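PDB 3T9P: mandelate racemase/muconate lactonizing enzyme family protein from Roseovarius sp. TM1035, which is a putative isomerase of the enolase superfamily that probably abstracts a proton beside a substrate carboxylate, its exact substrate not being established. Local coordinates for residues Gly129-Val134 with Leu321-Ile325; Leu302-Ala308 with Asn327-Glu333; Ala26-Cys32 with Ala381-Glu387; Ala47-Gln52 with Thr109-Met114. All blocks are in the same frame, centred on the assembly; numbering follows the deposited sequence.

Contact 1. Residues Gly129-Val134 with Leu321-Ile325; sequences GSPGPV and LLRAI. With SO4 (sulfate ion), chain C.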
# COMPACT_ATOMS: atom_id res chain seq x y z
N GLY A 129 -24.11 -18.14 -6.37
CA GLY A 129 -24.36 -19.11 -5.27
C GLY A 129 -25.81 -19.00 -4.87
O GLY A 129 -26.64 -18.60 -5.71
N SER A 130 -26.14 -19.25 -3.59
CA SER A 130 -27.46 -19.22 -3.14
C SER A 130 -27.38 -19.08 -1.63
O SER A 130 -26.30 -19.34 -1.03
CB SER A 130 -28.11 -20.56 -3.47
OG SER A 130 -27.29 -21.59 -2.89
N PRO A 131 -28.49 -18.64 -0.99
CA PRO A 131 -28.51 -18.55 0.48
C PRO A 131 -28.39 -19.94 1.08
O PRO A 131 -28.70 -20.88 0.42
CB PRO A 131 -29.86 -17.96 0.80
CG PRO A 131 -30.67 -18.25 -0.47
CD PRO A 131 -29.71 -18.07 -1.57
N GLY A 132 -27.87 -20.02 2.28
CA GLY A 132 -27.74 -21.26 3.00
C GLY A 132 -26.72 -21.16 4.13
O GLY A 132 -26.16 -20.07 4.43
N PRO A 133 -26.44 -22.32 4.75
CA PRO A 133 -25.52 -22.30 5.89
C PRO A 133 -24.04 -22.31 5.47
O PRO A 133 -23.65 -22.77 4.35
CB PRO A 133 -25.84 -23.66 6.60
CG PRO A 133 -26.25 -24.60 5.40
CD PRO A 133 -27.18 -23.62 4.63
N VAL A 134 -23.21 -21.74 6.36
CA VAL A 134 -21.80 -21.76 6.21
C VAL A 134 -21.19 -22.35 7.53
O VAL A 134 -21.35 -21.74 8.62
CB VAL A 134 -21.33 -20.32 5.97
CG1 VAL A 134 -19.85 -20.28 5.77
CG2 VAL A 134 -21.95 -19.80 4.68
N LEU A 321 -19.58 -14.64 0.14
CA LEU A 321 -18.55 -15.13 -0.78
C LEU A 321 -18.38 -16.68 -0.68
O LEU A 321 -18.24 -17.35 -1.75
CB LEU A 321 -17.17 -14.49 -0.51
CG LEU A 321 -15.93 -14.95 -1.25
CD1 LEU A 321 -15.86 -14.07 -2.49
CD2 LEU A 321 -14.63 -14.69 -0.49
N LEU A 322 -18.36 -17.24 0.55
CA LEU A 322 -18.17 -18.73 0.67
C LEU A 322 -19.38 -19.51 0.13
O LEU A 322 -19.22 -20.68 -0.24
CB LEU A 322 -17.92 -19.18 2.12
CG LEU A 322 -16.55 -18.74 2.58
CD1 LEU A 322 -16.43 -18.84 4.16
CD2 LEU A 322 -15.43 -19.54 1.90
N ARG A 323 -20.56 -18.90 0.13
CA ARG A 323 -21.74 -19.50 -0.52
C ARG A 323 -21.67 -19.49 -2.06
O ARG A 323 -22.59 -20.02 -2.70
CB ARG A 323 -23.03 -18.77 -0.08
CG ARG A 323 -23.45 -19.03 1.41
CD ARG A 323 -23.75 -20.51 1.74
NE ARG A 323 -24.74 -21.09 0.79
CZ ARG A 323 -25.18 -22.37 0.79
NH1 ARG A 323 -24.80 -23.24 1.71
NH2 ARG A 323 -26.01 -22.80 -0.15
N ALA A 324 -20.67 -18.88 -2.67
CA ALA A 324 -20.71 -18.71 -4.09
C ALA A 324 -19.47 -19.26 -4.78
O ALA A 324 -19.58 -19.79 -5.90
CB ALA A 324 -20.90 -17.16 -4.41
N ILE A 325 -18.30 -19.24 -4.14
CA ILE A 325 -17.07 -19.54 -4.92
C ILE A 325 -16.93 -21.07 -5.13
O ILE A 325 -17.33 -21.85 -4.27
CB ILE A 325 -15.78 -18.97 -4.33
CG1 ILE A 325 -15.49 -19.54 -2.91
CG2 ILE A 325 -15.84 -17.38 -4.41
CD1 ILE A 325 -14.02 -19.26 -2.46
S SO4 C . -26.80 -26.17 1.19
O1 SO4 C . -27.26 -25.02 0.41
O2 SO4 C . -25.52 -25.90 1.87
O3 SO4 C . -27.86 -26.42 2.19
O4 SO4 C . -26.57 -27.34 0.32
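A surface anion site on the barrel is built round R323, whose guanidinium lies in the bend formed by G129-V134 and holds a sulfate ion, probably from the crystallisation liquor. R323 grips S130 side-on: NE donates to the backbone S130 O at 3.0 Å, fairly straight at 165°, and NH2 to S130 OG at 3.3 Å. R323 NH1 turns the other way, to P133 O at 2.9 Å. All three acceptors lie near the guanidinium plane, which fixes its rotation. The remaining hydrogens serve the anion, R323 NH1 meeting sulfate O2 at 2.8 Å and R323 NH2 meeting O1 at 2.6 Å. Over the centre of one face sits G132, its CA 3.6 Å from R323 CZ; a CB there would strike the flat group. Bends at chi2 and chi3 (-61° and -53°) let R323 CG and CD run past V134 CG2, which lies 3.5 Å from R323 CD, while V134 CG1 touches L322 CD1. S130 N is buried without a partner. Backbone bonds of G132 and V134 to strand 360-363 continue the sheet, while R323 ties the start of strand 132-139 to the region after helix 313-322, a seam of the (beta/alpha)7-beta barrel of this superfamily.

Contact 2. Residues Leu302-Ala308 with Asn327-Glu333; sequences LPVTPHA and NAGKYLE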
# COMPACT_ATOMS: atom_id res chain seq x y z
N LEU A 302 -5.57 -24.17 -5.45
CA LEU A 302 -5.64 -23.93 -4.02
C LEU A 302 -7.01 -23.43 -3.55
O LEU A 302 -7.65 -22.67 -4.22
CB LEU A 302 -4.57 -22.94 -3.58
CG LEU A 302 -3.10 -23.18 -3.93
CD1 LEU A 302 -2.22 -22.10 -3.55
CD2 LEU A 302 -2.49 -24.50 -3.59
N PRO A 303 -7.44 -23.90 -2.39
CA PRO A 303 -8.67 -23.47 -1.76
C PRO A 303 -8.58 -22.07 -1.13
O PRO A 303 -7.53 -21.64 -0.85
CB PRO A 303 -8.88 -24.50 -0.67
CG PRO A 303 -7.64 -24.99 -0.37
CD PRO A 303 -6.69 -24.74 -1.47
N VAL A 304 -9.72 -21.44 -0.89
CA VAL A 304 -9.76 -20.11 -0.33
C VAL A 304 -10.43 -20.22 1.04
O VAL A 304 -11.66 -20.56 1.14
CB VAL A 304 -10.59 -19.22 -1.19
CG1 VAL A 304 -10.65 -17.80 -0.61
CG2 VAL A 304 -9.91 -19.17 -2.60
N THR A 305 -9.67 -19.82 2.07
CA THR A 305 -10.31 -19.78 3.42
C THR A 305 -10.12 -18.33 3.91
O THR A 305 -9.11 -18.04 4.55
CB THR A 305 -9.67 -20.86 4.34
OG1 THR A 305 -9.96 -22.18 3.80
CG2 THR A 305 -10.29 -20.85 5.76
N PRO A 306 -11.05 -17.43 3.59
CA PRO A 306 -10.83 -15.96 3.78
C PRO A 306 -10.67 -15.56 5.29
O PRO A 306 -11.08 -16.37 6.23
CB PRO A 306 -12.13 -15.33 3.27
CG PRO A 306 -12.82 -16.46 2.39
CD PRO A 306 -12.45 -17.74 3.11
N HIS A 307 -10.04 -14.42 5.51
CA HIS A 307 -9.78 -13.91 6.86
C HIS A 307 -10.95 -12.97 7.15
O HIS A 307 -11.30 -12.10 6.27
CB HIS A 307 -8.44 -13.16 6.84
CG HIS A 307 -8.26 -12.27 8.03
ND1 HIS A 307 -8.89 -11.05 8.13
CD2 HIS A 307 -7.60 -12.46 9.20
CE1 HIS A 307 -8.57 -10.48 9.28
NE2 HIS A 307 -7.79 -11.31 9.95
N ALA A 308 -11.56 -13.07 8.35
CA ALA A 308 -12.63 -12.19 8.78
C ALA A 308 -12.45 -12.18 10.29
O ALA A 308 -12.83 -13.14 10.93
CB ALA A 308 -14.11 -12.77 8.43
N ASN A 327 -14.21 -22.81 -5.10
CA ASN A 327 -13.01 -23.42 -4.47
C ASN A 327 -12.89 -22.99 -2.99
O ASN A 327 -11.83 -22.62 -2.61
CB ASN A 327 -11.63 -23.09 -5.20
CG ASN A 327 -11.43 -21.56 -5.48
OD1 ASN A 327 -12.39 -20.82 -5.58
ND2 ASN A 327 -10.17 -21.10 -5.51
N ALA A 328 -13.98 -22.99 -2.24
CA ALA A 328 -14.00 -22.58 -0.81
C ALA A 328 -13.24 -23.57 0.03
O ALA A 328 -13.30 -24.77 -0.28
CB ALA A 328 -15.41 -22.53 -0.36
N GLY A 329 -12.41 -23.13 1.00
CA GLY A 329 -11.94 -24.09 1.96
C GLY A 329 -13.02 -24.55 2.95
O GLY A 329 -14.22 -24.59 2.66
N LYS A 330 -12.62 -24.89 4.15
CA LYS A 330 -13.45 -25.69 5.07
C LYS A 330 -14.47 -24.94 5.88
O LYS A 330 -15.38 -25.50 6.46
CB LYS A 330 -12.52 -26.55 6.00
CG LYS A 330 -11.77 -27.62 5.23
CD LYS A 330 -10.62 -28.15 6.10
CE LYS A 330 -9.60 -28.72 5.21
NZ LYS A 330 -8.88 -29.75 5.93
N TYR A 331 -14.28 -23.64 6.02
CA TYR A 331 -14.99 -22.95 7.05
C TYR A 331 -14.79 -21.44 7.00
O TYR A 331 -13.74 -20.93 6.59
CB TYR A 331 -14.56 -23.46 8.45
CG TYR A 331 -13.17 -24.05 8.62
CD1 TYR A 331 -12.05 -23.43 8.12
CD2 TYR A 331 -12.99 -25.32 9.30
CE1 TYR A 331 -10.76 -24.00 8.22
CE2 TYR A 331 -11.68 -25.92 9.44
CZ TYR A 331 -10.61 -25.27 8.90
OH TYR A 331 -9.36 -25.83 9.00
N LEU A 332 -15.76 -20.76 7.58
CA LEU A 332 -15.74 -19.33 7.78
C LEU A 332 -14.98 -18.98 9.06
O LEU A 332 -15.32 -19.49 10.11
CB LEU A 332 -17.20 -18.85 7.91
CG LEU A 332 -17.57 -17.46 8.47
CD1 LEU A 332 -17.31 -16.41 7.43
CD2 LEU A 332 -19.03 -17.37 9.09
N GLU A 333 -14.03 -18.05 9.01
CA GLU A 333 -13.48 -17.49 10.28
C GLU A 333 -14.54 -16.72 11.06
O GLU A 333 -15.14 -15.76 10.53
CB GLU A 333 -12.32 -16.56 9.96
CG GLU A 333 -11.72 -16.07 11.35
CD GLU A 333 -10.39 -15.44 11.23
OE1 GLU A 333 -10.01 -14.98 10.11
OE2 GLU A 333 -9.74 -15.29 12.31
O HOH W 1 -9.50 -24.77 4.81
O HOH W 2 -13.37 -17.99 6.20
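The backbones of L302-A308 and N327-E333 run roughly the same way, 28° apart, joined by a single bridge between V304 and A328. V304 N donates to N327 O at 3.0 Å, and G329 N to V304 O at 2.7 Å, straight along N-H but from above the carbonyl plane. A CB on G329 would collide with T305 OG1. The N327 amide folds back over its own backbone (chi1 50°), letting ND2 reach L302 O at 3.2 Å as well as C294 O, with V304 CG2 lying 3.5 Å from ND2. T305 CG2 meets the edge of the Y331 ring, 3.9 Å from CD1. At the far end E333 extends toward A308, CG opposite its backbone N (chi1 -176°); OE1 accepts from A308 N at 3.0 Å, from above the carboxylate plane, while OE2 is hydrogen-bonded to S139 OG. H307 lies alongside, its ring nearly perpendicular to that carboxylate, with ND1 bonded to D280. A water joins P306 O, Y331 O and E333 N. Replacing E333 by an alanine is likely to deprive A308 N and the S139 hydroxyl of their partners. A histidine paired with an aspartate, beside a glutamate on the eighth strand, is consistent with an active site like that of mandelate racemase.

Contact 3. Residues Ala26-Cys32 with Ala381-Glu387; sequences ARLETFC and ATYQVSE. With SO4 (sulfate ion), chain D.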
# COMPACT_ATOMS: atom_id res chain seq x y z
N ALA A 26 -25.09 8.53 -8.11
CA ALA A 26 -25.37 9.92 -7.79
C ALA A 26 -24.78 10.50 -6.52
O ALA A 26 -24.44 11.63 -6.48
CB ALA A 26 -26.85 10.18 -7.82
N ARG A 27 -24.62 9.73 -5.51
CA ARG A 27 -24.30 10.15 -4.17
C ARG A 27 -23.58 9.04 -3.39
O ARG A 27 -23.88 7.87 -3.55
CB ARG A 27 -25.56 10.58 -3.43
CG ARG A 27 -25.31 11.09 -2.02
CD ARG A 27 -26.51 11.74 -1.36
NE ARG A 27 -26.90 12.98 -2.04
CZ ARG A 27 -27.97 13.10 -2.80
NH1 ARG A 27 -28.78 12.06 -3.00
NH2 ARG A 27 -28.25 14.26 -3.38
N LEU A 28 -22.61 9.41 -2.65
CA LEU A 28 -21.88 8.51 -1.78
C LEU A 28 -21.71 9.17 -0.43
O LEU A 28 -21.16 10.21 -0.36
CB LEU A 28 -20.53 8.09 -2.38
CG LEU A 28 -20.56 7.12 -3.56
CD1 LEU A 28 -19.34 7.11 -4.35
CD2 LEU A 28 -20.97 5.72 -3.26
N GLU A 29 -22.19 8.52 0.60
CA GLU A 29 -22.15 8.97 1.95
C GLU A 29 -21.41 8.00 2.88
O GLU A 29 -21.57 6.84 2.78
CB GLU A 29 -23.56 9.14 2.48
CG GLU A 29 -24.41 10.09 1.79
CD GLU A 29 -25.88 9.86 2.08
OE1 GLU A 29 -26.42 8.92 1.55
OE2 GLU A 29 -26.43 10.62 2.82
N THR A 30 -20.62 8.54 3.79
CA THR A 30 -19.95 7.78 4.81
C THR A 30 -20.35 8.22 6.24
O THR A 30 -20.55 9.36 6.51
CB THR A 30 -18.40 7.87 4.69
OG1 THR A 30 -17.98 9.23 4.81
CG2 THR A 30 -17.90 7.23 3.34
N PHE A 31 -20.46 7.26 7.12
CA PHE A 31 -20.75 7.47 8.50
C PHE A 31 -19.68 6.67 9.24
O PHE A 31 -19.66 5.48 9.15
CB PHE A 31 -22.14 6.90 8.88
CG PHE A 31 -23.30 7.45 8.08
CD1 PHE A 31 -23.53 7.06 6.81
CD2 PHE A 31 -24.21 8.26 8.64
CE1 PHE A 31 -24.60 7.53 6.12
CE2 PHE A 31 -25.25 8.72 7.94
CZ PHE A 31 -25.43 8.36 6.68
N CYS A 32 -18.83 7.33 10.00
CA CYS A 32 -17.72 6.69 10.68
C CYS A 32 -17.44 7.11 12.11
O CYS A 32 -17.91 8.09 12.57
CB CYS A 32 -16.45 6.91 9.86
SG CYS A 32 -16.08 8.64 9.50
N ALA A 381 -22.67 9.01 14.35
CA ALA A 381 -21.43 8.80 13.55
C ALA A 381 -21.01 10.10 12.86
O ALA A 381 -21.84 11.03 12.75
CB ALA A 381 -21.64 7.64 12.56
N THR A 382 -19.71 10.23 12.44
CA THR A 382 -19.24 11.34 11.64
C THR A 382 -19.73 11.18 10.24
O THR A 382 -19.45 10.16 9.61
CB THR A 382 -17.68 11.37 11.69
OG1 THR A 382 -17.26 11.49 13.06
CG2 THR A 382 -17.06 12.51 10.92
N TYR A 383 -20.45 12.19 9.71
CA TYR A 383 -21.08 12.12 8.40
C TYR A 383 -20.25 12.86 7.34
O TYR A 383 -19.79 13.96 7.62
CB TYR A 383 -22.49 12.74 8.45
CG TYR A 383 -23.22 12.78 7.15
CD1 TYR A 383 -23.75 11.59 6.57
CD2 TYR A 383 -23.41 13.98 6.49
CE1 TYR A 383 -24.45 11.64 5.35
CE2 TYR A 383 -24.12 14.03 5.27
CZ TYR A 383 -24.64 12.88 4.72
OH TYR A 383 -25.32 12.92 3.51
N GLN A 384 -20.12 12.32 6.12
CA GLN A 384 -19.54 13.08 5.05
C GLN A 384 -20.17 12.66 3.74
O GLN A 384 -20.50 11.48 3.53
CB GLN A 384 -17.97 12.98 5.11
CG GLN A 384 -17.26 13.76 3.95
CD GLN A 384 -15.71 13.79 4.09
OE1 GLN A 384 -15.17 13.24 5.04
NE2 GLN A 384 -15.01 14.48 3.13
N VAL A 385 -20.38 13.60 2.82
CA VAL A 385 -21.06 13.24 1.59
C VAL A 385 -20.35 13.74 0.34
O VAL A 385 -19.77 14.84 0.35
CB VAL A 385 -22.57 13.75 1.62
CG1 VAL A 385 -22.59 15.30 1.81
CG2 VAL A 385 -23.29 13.32 0.37
N SER A 386 -20.36 12.96 -0.74
CA SER A 386 -19.93 13.46 -2.03
C SER A 386 -21.06 13.27 -3.03
O SER A 386 -21.68 12.18 -3.07
CB SER A 386 -18.70 12.62 -2.54
OG SER A 386 -17.53 12.85 -1.73
N GLU A 387 -21.34 14.27 -3.87
CA GLU A 387 -22.42 14.14 -4.90
C GLU A 387 -22.17 14.88 -6.18
O GLU A 387 -21.37 15.79 -6.17
CB GLU A 387 -23.79 14.58 -4.39
CG GLU A 387 -23.89 15.93 -3.72
CD GLU A 387 -25.13 15.94 -2.78
OE1 GLU A 387 -25.16 16.83 -1.89
OE2 GLU A 387 -26.02 15.02 -2.92
S SO4 D . -11.68 16.33 4.11
O1 SO4 D . -12.55 17.46 3.73
O2 SO4 D . -10.51 16.49 3.24
O3 SO4 D . -11.34 16.41 5.54
O4 SO4 D . -12.28 15.00 3.85
O HOH W 3 -17.65 10.10 7.30
O HOH W 4 -18.17 9.21 15.12
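Y383 reaches across to E29 and F31 of the neighbouring strand. Y383 OH donates to E29 OE2 at 2.6 Å, which accepts on its anti lone pair, carboxylate and ring nearly perpendicular. Y383 CD1 lies over one face of the F31 ring, offset toward its rim, 3.5 Å from F31 CE2; the rings meet obliquely, planes 59° apart. With chi1 near 178°, Y383 stretches far enough along the sheet to touch both. V385 CG2 packs beside E29 CG at 3.7 Å on this same face. R27 and E387 form a salt bridge there too, although the place of E387 OE2 is doubtful. L28, T30 and C32 pair with S386, Q384 and T382 through reciprocal backbone bonds, among them S386 N to L28 O at 2.9 Å. Further out, R40 salt-bridges E29 OE1 and so steadies the tyrosine's acceptor. On the opposite face, H66 of helix 58-73 bonds T30 OG1 and S386 OG through its two nitrogens, and Q384 NE2 holds a sulfate at O4, 2.9 Å, shared with R67. A26 and R27 form a classic beta bulge against T42. The C-terminal strand thus completes the antiparallel sheet of the capping domain, as in other enolase-superfamily members.

Contact 4. Residues Ala47-Gln52 with Thr109-Met114; sequences AQGWGQ and TALWDM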
# COMPACT_ATOMS: atom_id res chain seq x y z
N ALA A 47 -32.26 4.44 -6.17
CA ALA A 47 -31.98 3.12 -5.54
C ALA A 47 -30.81 3.27 -4.53
O ALA A 47 -29.84 3.98 -4.83
CB ALA A 47 -31.67 2.03 -6.58
N GLN A 48 -30.91 2.62 -3.36
CA GLN A 48 -29.86 2.71 -2.35
C GLN A 48 -29.27 1.37 -1.92
O GLN A 48 -29.88 0.28 -2.06
CB GLN A 48 -30.32 3.46 -1.09
CG GLN A 48 -30.34 4.95 -1.40
CD GLN A 48 -30.94 5.76 -0.27
OE1 GLN A 48 -31.83 5.31 0.44
NE2 GLN A 48 -30.47 6.96 -0.11
N GLY A 49 -28.06 1.47 -1.37
CA GLY A 49 -27.43 0.29 -0.71
C GLY A 49 -26.38 0.77 0.25
O GLY A 49 -25.90 1.91 0.20
N TRP A 50 -26.02 -0.15 1.13
CA TRP A 50 -25.11 0.06 2.24
C TRP A 50 -23.95 -0.90 2.17
O TRP A 50 -24.15 -2.11 1.99
CB TRP A 50 -25.82 -0.26 3.57
CG TRP A 50 -26.78 0.85 3.99
CD1 TRP A 50 -28.19 0.92 3.79
CD2 TRP A 50 -26.41 2.03 4.70
NE1 TRP A 50 -28.67 2.09 4.37
CE2 TRP A 50 -27.60 2.78 4.92
CE3 TRP A 50 -25.18 2.53 5.21
CZ2 TRP A 50 -27.58 3.99 5.63
CZ3 TRP A 50 -25.19 3.71 5.89
CH2 TRP A 50 -26.37 4.44 6.09
N GLY A 51 -22.73 -0.34 2.35
CA GLY A 51 -21.52 -1.17 2.47
C GLY A 51 -20.68 -0.61 3.57
O GLY A 51 -21.18 0.05 4.44
N GLN A 52 -19.43 -1.00 3.61
CA GLN A 52 -18.53 -0.67 4.69
C GLN A 52 -17.08 -0.68 4.21
O GLN A 52 -16.70 -1.53 3.44
CB GLN A 52 -18.72 -1.67 5.86
CG GLN A 52 -17.99 -1.39 7.14
CD GLN A 52 -17.83 -2.61 8.04
OE1 GLN A 52 -18.73 -3.04 8.68
NE2 GLN A 52 -16.65 -3.11 8.09
N THR A 109 -18.80 -2.76 -1.76
CA THR A 109 -19.85 -3.45 -0.93
C THR A 109 -21.20 -2.72 -0.94
O THR A 109 -22.22 -3.35 -0.90
CB THR A 109 -19.39 -3.66 0.56
OG1 THR A 109 -18.86 -2.43 1.05
CG2 THR A 109 -18.26 -4.72 0.64
N ALA A 110 -21.21 -1.39 -1.03
CA ALA A 110 -22.47 -0.67 -1.07
C ALA A 110 -23.15 -0.98 -2.41
O ALA A 110 -24.35 -1.10 -2.49
CB ALA A 110 -22.17 0.88 -0.99
N LEU A 111 -22.35 -1.06 -3.48
CA LEU A 111 -22.96 -1.33 -4.80
C LEU A 111 -23.52 -2.76 -4.92
O LEU A 111 -24.53 -2.97 -5.60
CB LEU A 111 -21.96 -1.02 -5.91
CG LEU A 111 -21.60 0.46 -6.11
CD1 LEU A 111 -20.41 0.55 -7.08
CD2 LEU A 111 -22.80 1.28 -6.66
N TRP A 112 -22.84 -3.76 -4.35
CA TRP A 112 -23.46 -5.12 -4.35
C TRP A 112 -24.80 -5.09 -3.58
O TRP A 112 -25.73 -5.75 -3.98
CB TRP A 112 -22.49 -6.18 -3.73
CG TRP A 112 -21.32 -6.46 -4.67
CD1 TRP A 112 -19.97 -6.09 -4.50
CD2 TRP A 112 -21.40 -7.17 -5.88
NE1 TRP A 112 -19.23 -6.57 -5.54
CE2 TRP A 112 -20.08 -7.20 -6.44
CE3 TRP A 112 -22.47 -7.81 -6.57
CZ2 TRP A 112 -19.81 -7.83 -7.67
CZ3 TRP A 112 -22.21 -8.39 -7.84
CH2 TRP A 112 -20.89 -8.40 -8.36
N ASP A 113 -24.83 -4.43 -2.44
CA ASP A 113 -26.06 -4.39 -1.63
C ASP A 113 -27.15 -3.65 -2.41
O ASP A 113 -28.29 -4.07 -2.42
CB ASP A 113 -25.81 -3.61 -0.31
CG ASP A 113 -27.03 -3.73 0.70
OD1 ASP A 113 -27.41 -4.90 1.05
OD2 ASP A 113 -27.58 -2.61 1.12
N MET A 114 -26.78 -2.58 -3.07
CA MET A 114 -27.69 -1.82 -3.93
C MET A 114 -28.30 -2.71 -5.00
O MET A 114 -29.56 -2.78 -5.11
CB MET A 114 -27.00 -0.54 -4.52
CG MET A 114 -27.99 0.42 -5.32
SD MET A 114 -28.34 -0.27 -6.98
CE MET A 114 -26.70 -0.12 -7.73
O HOH W 5 -31.33 -0.84 -4.28
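D113 OD2 lies at the edge of the W50 indole, near its plane, and 3.8 Å from W50 CB, which carries the ring. That same oxygen accepts from W50 N at 2.9 Å and 164°, on its anti side and tilted from the carboxylate plane. CG set opposite the backbone N (chi1 -171°) carries the group across to the strand; K117, one turn on in the same helix, salt-bridges OD2, and W369 N bonds OD1. A leucine in place of D113 would probably leave W50 N without an acceptor and K117 without its counter-charge. One helical turn earlier, T109 OG1 takes Q52 N at 3.0 Å and is also bonded to T105 O, so strand N-H groups two residues apart end on helix side chains. Between these anchors the backbones are in direct contact: G51 N lies 3.4 Å from A110 CA, and a CB on G49 or G51 would run into the helix. M114 closes the other end, its SD 4.1 Å from A47 CB, while a water bridges Q48 O and M114 O. The short axes pass 5.5 Å apart at 144°. Helix 98-119 packs on the outer strand of the antiparallel sheet, in the alpha+beta capping domain found in the enolase superfamily.

The contacts fall into two pairs, one in each domain. Contacts 3 and 4 share the four-stranded sheet of the capping domain, their centres 13 Å apart, and meet where F31 CE1 packs on W50 CH2 at 3.6 Å. Contacts 1 and 2, centres 12 Å apart, share the barrel, in which strands 132-139 and 332-335 are neighbours and L322 packs on P306 and L332. Centres of the two pairs are 19 to 32 Å apart and do not touch. Contact 3 joins nearly the chain's two ends, enclosing the others; contact 4 closes before contacts 1 and 2, which interlace. The barrel is thus inserted within a capping domain built from both termini.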